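Local coordinates for chaperone protein gp12 (Lactococcus phage p2, PDB 3D8L), which probably acts as a chaperone for the tape measure protein, possibly helping to keep it in solution while the phage tail is assembled, at residues A[12-16]-A[60-64]; A[22-26]-A[40-44]; A[45-49]-A[73-79]. The protein carries 1 engineered substitution. All blocks are in the same frame, centred on the assembly; numbering follows the deposited sequence.

Interaction 1: residues A[12-16]-A[60-64]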
loop_
_atom_site.group_PDB
_atom_site.type_symbol
_atom_site.label_atom_id
_atom_site.label_comp_id
_atom_site.label_asym_id
_atom_site.label_seq_id
_atom_site.Cartn_x
_atom_site.Cartn_y
_atom_site.Cartn_z
ATOM N N LYS A 12 -2.383 15.052 19.637
ATOM C CA LYS A 12 -2.980 15.927 20.625
ATOM C C LYS A 12 -1.971 16.291 21.705
ATOM O O LYS A 12 -1.888 17.451 22.120
ATOM C CB LYS A 12 -4.183 15.284 21.279
ATOM C CG LYS A 12 -5.100 16.305 21.836
ATOM C CD LYS A 12 -6.023 15.684 22.848
ATOM C CE LYS A 12 -7.347 16.478 22.932
ATOM N NZ LYS A 12 -7.066 17.950 22.721
ATOM N N MET A 13 -1.205 15.309 22.173
ATOM C CA MET A 13 -0.238 15.582 23.227
ATOM C C MET A 13 0.778 16.598 22.719
ATOM O O MET A 13 1.371 17.314 23.511
ATOM C CB MET A 13 0.496 14.307 23.665
ATOM C CG MET A 13 -0.353 13.270 24.358
ATOM S SD MET A 13 0.457 11.673 24.409
ATOM C CE MET A 13 -0.604 10.913 25.639
ATOM N N ILE A 14 0.988 16.658 21.408
ATOM C CA ILE A 14 2.069 17.452 20.867
ATOM C C ILE A 14 1.608 18.880 20.568
ATOM O O ILE A 14 2.280 19.849 20.931
ATOM C CB ILE A 14 2.647 16.809 19.575
ATOM C CG1 ILE A 14 3.258 15.431 19.887
ATOM C CG2 ILE A 14 3.767 17.693 18.975
ATOM C CD1 ILE A 14 3.688 14.617 18.640
ATOM N N THR A 15 0.474 18.997 19.889
ATOM C CA THR A 15 0.034 20.261 19.354
ATOM C C THR A 15 -1.042 20.890 20.192
ATOM O O THR A 15 -1.428 22.028 19.951
ATOM C CB THR A 15 -0.598 20.067 17.985
ATOM O OG1 THR A 15 -1.873 19.438 18.150
ATOM C CG2 THR A 15 0.287 19.229 17.068
ATOM N N GLY A 16 -1.575 20.136 21.141
ATOM C CA GLY A 16 -2.676 20.606 21.965
ATOM C C GLY A 16 -4.012 20.599 21.246
ATOM O O GLY A 16 -5.033 20.960 21.847
ATOM N N ALA A 60 9.202 16.410 20.682
ATOM C CA ALA A 60 8.222 16.807 19.652
ATOM C C ALA A 60 7.452 18.044 20.112
ATOM O O ALA A 60 7.197 18.953 19.327
ATOM C CB ALA A 60 7.263 15.670 19.350
ATOM N N LYS A 61 7.107 18.062 21.396
ATOM C CA LYS A 61 6.295 19.117 21.965
ATOM C C LYS A 61 7.032 20.418 21.772
ATOM O O LYS A 61 6.472 21.431 21.330
ATOM C CB LYS A 61 6.091 18.889 23.459
ATOM C CG LYS A 61 4.840 18.099 23.883
ATOM C CD LYS A 61 4.506 18.440 25.374
ATOM C CE LYS A 61 3.640 17.397 26.053
ATOM N NZ LYS A 61 2.903 18.031 27.134
ATOM N N SER A 62 8.317 20.385 22.096
ATOM C CA SER A 62 9.086 21.604 22.057
ATOM C C SER A 62 9.475 21.955 20.615
ATOM O O SER A 62 9.540 23.131 20.259
ATOM C CB SER A 62 10.295 21.495 22.975
ATOM O OG SER A 62 11.245 20.648 22.405
ATOM N N ASP A 63 9.717 20.953 19.775
ATOM C CA ASP A 63 10.043 21.248 18.391
ATOM C C ASP A 63 8.870 21.990 17.763
ATOM O O ASP A 63 9.050 22.988 17.047
ATOM C CB ASP A 63 10.403 19.970 17.616
ATOM C CG ASP A 63 11.911 19.646 17.679
ATOM O OD1 ASP A 63 12.629 20.268 18.518
ATOM O OD2 ASP A 63 12.390 18.786 16.890
ATOM N N PHE A 64 7.664 21.497 18.066
ATOM C CA PHE A 64 6.426 22.065 17.548
ATOM C C PHE A 64 6.209 23.434 18.187
ATOM O O PHE A 64 5.804 24.387 17.548
ATOM C CB PHE A 64 5.261 21.137 17.875
ATOM C CG PHE A 64 3.999 21.452 17.124
ATOM C CD1 PHE A 64 3.837 21.031 15.810
ATOM C CD2 PHE A 64 2.969 22.167 17.729
ATOM C CE1 PHE A 64 2.672 21.321 15.111
ATOM C CE2 PHE A 64 1.799 22.466 17.038
ATOM C CZ PHE A 64 1.638 22.036 15.738
HETATM O O HOH W 1 3.923 21.932 21.364
#
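T15 and F64 meet where the last turn of helix 7-15 packs against helix 57-70, a helix-helix contact of this all-helical fold. The methyl CG2 of T15 stands over one face of the phenyl ring, 3.6 Å from the ring centroid of F64 and 21° off its normal, which meets the geometry of a CH-pi contact. It sits toward the rim, so CZ of F64 is the ring atom nearest to it. The torsion about CA-CB of T15 (chi1 72°) sets CG2 anti to the carbonyl carbon and gives OG1 a separate task: it is hydrogen-bonded to F11 and K17 within its own chain. Next to this pair, I14 CG2 sits between the A60 carbonyl and F64 CB, 3.9 Å from the latter, and I14 CD1 reaches A60 CB at 3.8 Å; A60 directs its methyl toward the other helix. F43 of helix 37-53 adds an edge-to-face partner to the F64 ring, so the contact continues into the core. On a more polar flank, the extended chain of K61 runs past the carbonyl of M13, with CE of K61 3.4 Å from O of M13. The backbones are also bridged by one water, which donates both of its protons: its oxygen lies 2.7 Å from I14 O and 2.6 Å from K61 O.

Interaction 2: residues A[22-26]-A[40-44]; sequences QQKAM and LMEFV
M26 reaches V44 through the last torsion of its chain: the side chain is extended about CB-CG and then folds at SD (chi3 -64°), which brings CE to V44 CG2, tip to tip, at 3.8 Å. On the opposing helix V44 has CG2 anti to its carbonyl carbon, the branch that also receives Q22 CB. Helix 19-31 and helix 37-53 form here an antiparallel helix pair of the all-helical fold. Their short segments pass 10.2 Å apart at an angle of 158°, and the pairing of Q22 with V44 and of M26 with L40 confirms the opposed direction. L40, the partner of M26 in that register, points toward the facing helix and lays CD1 over the backbone and side chains of A25 and M26, 3.6 Å from A25 CB and 3.9 Å from M26 CG. The M26 side chain slants across that of M41, with SD of M26 3.9 Å from CG of M41. Q22 bends at chi2 and brings its amide NE2 to the F43 side chain; the two side chains cross at about a right angle, and the amide and ring planes are 72° apart. Helix 7-15 closes this end, where F11 touches both Q22 and F43, and L80 of helix 80-88 covers M26 and V44. Across the pair the evidence is thus of apolar packing, with one buried polar group among the apolar ones, the Q22 amide: NE2 of Q22 lies 3.8 Å from L40 CD2 and 3.7 Å from F43 CE2.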
loop_
_atom_site.group_PDB
_atom_site.type_symbol
_atom_site.label_atom_id
_atom_site.label_comp_id
_atom_site.label_asym_id
_atom_site.label_seq_id
_atom_site.Cartn_x
_atom_site.Cartn_y
_atom_site.Cartn_z
ATOM N N GLN A 22 -9.244 18.908 13.402
ATOM C CA GLN A 22 -8.382 19.670 12.462
ATOM C C GLN A 22 -8.667 19.552 10.965
ATOM O O GLN A 22 -8.631 20.577 10.291
ATOM C CB GLN A 22 -6.894 19.407 12.674
ATOM C CG GLN A 22 -6.319 19.897 14.008
ATOM C CD GLN A 22 -6.668 21.350 14.338
ATOM O OE1 GLN A 22 -7.832 21.656 14.571
ATOM N NE2 GLN A 22 -5.654 22.232 14.420
ATOM N N GLN A 23 -8.943 18.380 10.406
ATOM C CA GLN A 23 -9.279 18.387 8.963
ATOM C C GLN A 23 -10.664 18.979 8.688
ATOM O O GLN A 23 -10.917 19.478 7.591
ATOM C CB GLN A 23 -9.190 17.006 8.325
ATOM C CG GLN A 23 -7.862 16.242 8.554
ATOM C CD GLN A 23 -8.165 14.837 9.078
ATOM O OE1 GLN A 23 -8.650 13.952 8.333
ATOM N NE2 GLN A 23 -7.965 14.647 10.387
ATOM N N LYS A 24 -11.558 18.924 9.674
ATOM C CA LYS A 24 -12.862 19.605 9.550
ATOM C C LYS A 24 -12.626 21.111 9.553
ATOM O O LYS A 24 -13.316 21.871 8.863
ATOM C CB LYS A 24 -13.853 19.200 10.670
ATOM C CG LYS A 24 -15.336 19.275 10.241
ATOM C CD LYS A 24 -16.302 18.802 11.328
ATOM C CE LYS A 24 -17.737 18.726 10.799
ATOM N NZ LYS A 24 -18.723 18.214 11.811
ATOM N N ALA A 25 -11.636 21.525 10.337
ATOM C CA ALA A 25 -11.212 22.907 10.365
ATOM C C ALA A 25 -10.679 23.317 8.999
ATOM O O ALA A 25 -11.035 24.387 8.505
ATOM C CB ALA A 25 -10.169 23.103 11.428
ATOM N N MET A 26 -9.865 22.450 8.384
ATOM C CA MET A 26 -9.228 22.747 7.080
ATOM C C MET A 26 -10.227 22.903 5.943
ATOM O O MET A 26 -10.010 23.721 5.059
ATOM C CB MET A 26 -8.185 21.684 6.679
ATOM C CG MET A 26 -6.712 22.040 6.985
ATOM S SD MET A 26 -5.558 20.729 6.568
ATOM C CE MET A 26 -6.069 19.453 7.658
ATOM N N LEU A 40 -3.143 26.718 9.138
ATOM C CA LEU A 40 -3.809 25.472 9.520
ATOM C C LEU A 40 -3.141 24.249 8.893
ATOM O O LEU A 40 -2.863 23.274 9.587
ATOM C CB LEU A 40 -5.279 25.483 9.126
ATOM C CG LEU A 40 -6.228 25.050 10.234
ATOM C CD1 LEU A 40 -7.581 24.736 9.600
ATOM C CD2 LEU A 40 -5.670 23.891 11.054
ATOM N N MET A 41 -2.883 24.311 7.588
ATOM C CA MET A 41 -2.259 23.193 6.891
ATOM C C MET A 41 -0.887 22.838 7.455
ATOM O O MET A 41 -0.567 21.667 7.624
ATOM C CB MET A 41 -2.142 23.481 5.414
ATOM C CG MET A 41 -3.439 23.346 4.656
ATOM S SD MET A 41 -2.942 23.529 2.972
ATOM C CE MET A 41 -4.140 24.697 2.358
ATOM N N GLU A 42 -0.088 23.849 7.770
ATOM C CA GLU A 42 1.270 23.603 8.286
ATOM C C GLU A 42 1.212 23.094 9.735
ATOM O O GLU A 42 2.019 22.252 10.159
ATOM C CB GLU A 42 2.140 24.861 8.163
ATOM C CG GLU A 42 2.159 25.346 6.751
ATOM C CD GLU A 42 3.119 26.486 6.475
ATOM O OE1 GLU A 42 3.835 26.891 7.420
ATOM O OE2 GLU A 42 3.151 26.963 5.300
ATOM N N PHE A 43 0.234 23.579 10.484
ATOM C CA PHE A 43 0.024 23.084 11.849
ATOM C C PHE A 43 -0.155 21.589 11.762
ATOM O O PHE A 43 0.566 20.859 12.433
ATOM C CB PHE A 43 -1.202 23.736 12.465
ATOM C CG PHE A 43 -1.396 23.482 13.918
ATOM C CD1 PHE A 43 -1.200 24.521 14.846
ATOM C CD2 PHE A 43 -1.890 22.268 14.365
ATOM C CE1 PHE A 43 -1.466 24.350 16.237
ATOM C CE2 PHE A 43 -2.156 22.060 15.760
ATOM C CZ PHE A 43 -1.944 23.118 16.702
ATOM N N VAL A 44 -1.064 21.133 10.894
ATOM C CA VAL A 44 -1.354 19.699 10.814
ATOM C C VAL A 44 -0.182 18.949 10.209
ATOM O O VAL A 44 0.256 17.974 10.777
ATOM C CB VAL A 44 -2.610 19.407 10.017
ATOM C CG1 VAL A 44 -2.832 17.929 9.976
ATOM C CG2 VAL A 44 -3.806 20.133 10.627
#

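Interaction 3: residues A[45-49]-A[73-79]; sequences QYGLY and FDTDGKG
The Y46 ring carries F73 CB over the centre of one face, 3.7 Å from its centroid and 8° off the normal, while T75 CG2 comes in at its edge. One helical turn further on, T75 CA occupies a face of the Y49 ring in the same way, 3.6 Å from the centroid, and K78 CD lies near its plane at the edge. Both tyrosines have CG anti to the backbone N, which sends their rings from helix 37-53 toward the loop. The F73 ring is oblique to that of Y46, with planes at 48°, and has Q45 CD and T75 CG2 in plane at its edge, the Q45 amide plane turned 71° from it. T75 CG2 packs on Y49 CB at 3.5 Å. The other T75 branch, OG1, donates to K78 O at 2.6 Å, and the backbone hydrogen bond from K78 N to T75 O, 2.9 Å, closes the same four residues. D76 and G77, the central residues, both have positive phi, which makes this a type I' beta turn rather than type I. It sits in the loop that leads through N-cap G79 into helix 80-88, docked on helix 37-53 of this all-helical fold.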
loop_
_atom_site.group_PDB
_atom_site.type_symbol
_atom_site.label_atom_id
_atom_site.label_comp_id
_atom_site.label_asym_id
_atom_site.label_seq_id
_atom_site.Cartn_x
_atom_site.Cartn_y
_atom_site.Cartn_z
ATOM N N GLN A 45 0.343 19.437 9.089
ATOM C CA GLN A 45 1.508 18.838 8.440
ATOM C C GLN A 45 2.624 18.501 9.432
ATOM O O GLN A 45 3.103 17.356 9.486
ATOM C CB GLN A 45 2.065 19.756 7.340
ATOM C CG GLN A 45 3.232 19.107 6.620
ATOM C CD GLN A 45 3.747 19.841 5.393
ATOM O OE1 GLN A 45 4.440 19.242 4.574
ATOM N NE2 GLN A 45 3.450 21.136 5.275
ATOM N N TYR A 46 3.040 19.491 10.211
ATOM C CA TYR A 46 4.236 19.308 11.067
ATOM C C TYR A 46 3.868 18.505 12.270
ATOM O O TYR A 46 4.667 17.675 12.711
ATOM C CB TYR A 46 4.863 20.634 11.522
ATOM C CG TYR A 46 6.204 20.510 12.209
ATOM C CD1 TYR A 46 7.171 19.631 11.763
ATOM C CD2 TYR A 46 6.525 21.320 13.286
ATOM C CE1 TYR A 46 8.411 19.544 12.397
ATOM C CE2 TYR A 46 7.745 21.212 13.935
ATOM C CZ TYR A 46 8.678 20.325 13.478
ATOM O OH TYR A 46 9.896 20.237 14.089
ATOM N N GLY A 47 2.657 18.753 12.778
ATOM C CA GLY A 47 2.090 17.998 13.907
ATOM C C GLY A 47 1.956 16.515 13.626
ATOM O O GLY A 47 2.325 15.677 14.446
ATOM N N LEU A 48 1.446 16.203 12.442
ATOM C CA LEU A 48 1.276 14.819 12.000
ATOM C C LEU A 48 2.665 14.208 11.772
ATOM O O LEU A 48 2.903 13.052 12.126
ATOM C CB LEU A 48 0.445 14.770 10.707
ATOM C CG LEU A 48 -0.545 13.635 10.570
ATOM C CD1 LEU A 48 -1.114 13.582 9.151
ATOM C CD2 LEU A 48 0.137 12.328 10.930
ATOM N N TYR A 49 3.577 14.986 11.185
ATOM C CA TYR A 49 4.918 14.478 10.940
ATOM C C TYR A 49 5.532 14.039 12.259
ATOM O O TYR A 49 6.057 12.932 12.389
ATOM C CB TYR A 49 5.820 15.543 10.320
ATOM C CG TYR A 49 7.259 15.097 10.252
ATOM C CD1 TYR A 49 7.655 14.192 9.309
ATOM C CD2 TYR A 49 8.197 15.530 11.157
ATOM C CE1 TYR A 49 8.937 13.751 9.240
ATOM C CE2 TYR A 49 9.505 15.078 11.097
ATOM C CZ TYR A 49 9.871 14.192 10.125
ATOM O OH TYR A 49 11.173 13.716 9.985
ATOM N N PHE A 73 9.835 24.924 9.844
ATOM C CA PHE A 73 9.753 23.490 10.108
ATOM C C PHE A 73 10.307 22.637 8.964
ATOM O O PHE A 73 10.843 23.146 7.979
ATOM C CB PHE A 73 8.300 23.086 10.465
ATOM C CG PHE A 73 7.362 23.037 9.277
ATOM C CD1 PHE A 73 6.884 24.201 8.701
ATOM C CD2 PHE A 73 6.935 21.826 8.760
ATOM C CE1 PHE A 73 6.023 24.161 7.606
ATOM C CE2 PHE A 73 6.066 21.792 7.669
ATOM C CZ PHE A 73 5.619 22.966 7.092
ATOM N N ASP A 74 10.214 21.329 9.155
ATOM C CA ASP A 74 10.683 20.337 8.210
ATOM C C ASP A 74 9.979 19.040 8.504
ATOM O O ASP A 74 9.832 18.681 9.673
ATOM C CB ASP A 74 12.151 20.078 8.403
ATOM C CG ASP A 74 12.743 19.297 7.262
ATOM O OD1 ASP A 74 12.664 19.758 6.093
ATOM O OD2 ASP A 74 13.314 18.225 7.529
ATOM N N THR A 75 9.547 18.342 7.458
ATOM C CA THR A 75 8.888 17.052 7.598
ATOM C C THR A 75 9.542 16.135 6.599
ATOM O O THR A 75 8.914 15.295 5.993
ATOM C CB THR A 75 7.428 17.154 7.272
ATOM O OG1 THR A 75 7.293 17.561 5.898
ATOM C CG2 THR A 75 6.732 18.142 8.195
ATOM N N ASP A 76 10.823 16.352 6.397
ATOM C CA ASP A 76 11.650 15.439 5.653
ATOM C C ASP A 76 11.181 15.145 4.255
ATOM O O ASP A 76 11.279 14.033 3.796
ATOM C CB ASP A 76 11.754 14.146 6.420
ATOM C CG ASP A 76 13.083 13.507 6.232
ATOM O OD1 ASP A 76 13.457 13.210 5.076
ATOM O OD2 ASP A 76 13.774 13.334 7.255
ATOM N N GLY A 77 10.672 16.159 3.576
ATOM C CA GLY A 77 10.210 15.996 2.211
ATOM C C GLY A 77 8.759 15.556 2.101
ATOM O O GLY A 77 8.221 15.504 1.002
ATOM N N LYS A 78 8.110 15.275 3.221
ATOM C CA LYS A 78 6.755 14.770 3.198
ATOM C C LYS A 78 5.695 15.883 3.233
ATOM O O LYS A 78 5.590 16.638 4.194
ATOM C CB LYS A 78 6.566 13.815 4.376
ATOM C CG LYS A 78 7.610 12.661 4.379
ATOM C CD LYS A 78 7.731 11.967 5.767
ATOM C CE LYS A 78 8.943 11.028 5.808
ATOM N NZ LYS A 78 9.112 10.273 4.552
ATOM N N GLY A 79 4.893 15.965 2.183
ATOM C CA GLY A 79 3.755 16.871 2.183
ATOM C C GLY A 79 2.627 16.367 3.066
ATOM O O GLY A 79 2.676 15.261 3.583
#

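How the interactions relate
Helix 37-53 is the common support: interactions 2 and 3 use successive turns of it, their centres about 13 Å apart, and interaction 1 touches it through T15 and F64. F43 of interaction 2 joins the T15-F64 pair of interaction 1, with T15 CB 3.4 Å from F43 CE2, although the centres lie about 15 Å apart. F64 also reaches interaction 3, its CE1 3.5 Å from G47 N. The tie between interactions 2 and 3 is lighter, E42 OE1 to F73 CE1 at 3.5 Å. The segments of interactions 1 and 3 alternate along the chain, whereas interaction 2 closes before interaction 3 opens; together the contacts join helices 7-15, 19-31, 37-53 and 57-70 and the loop before helix 80-88.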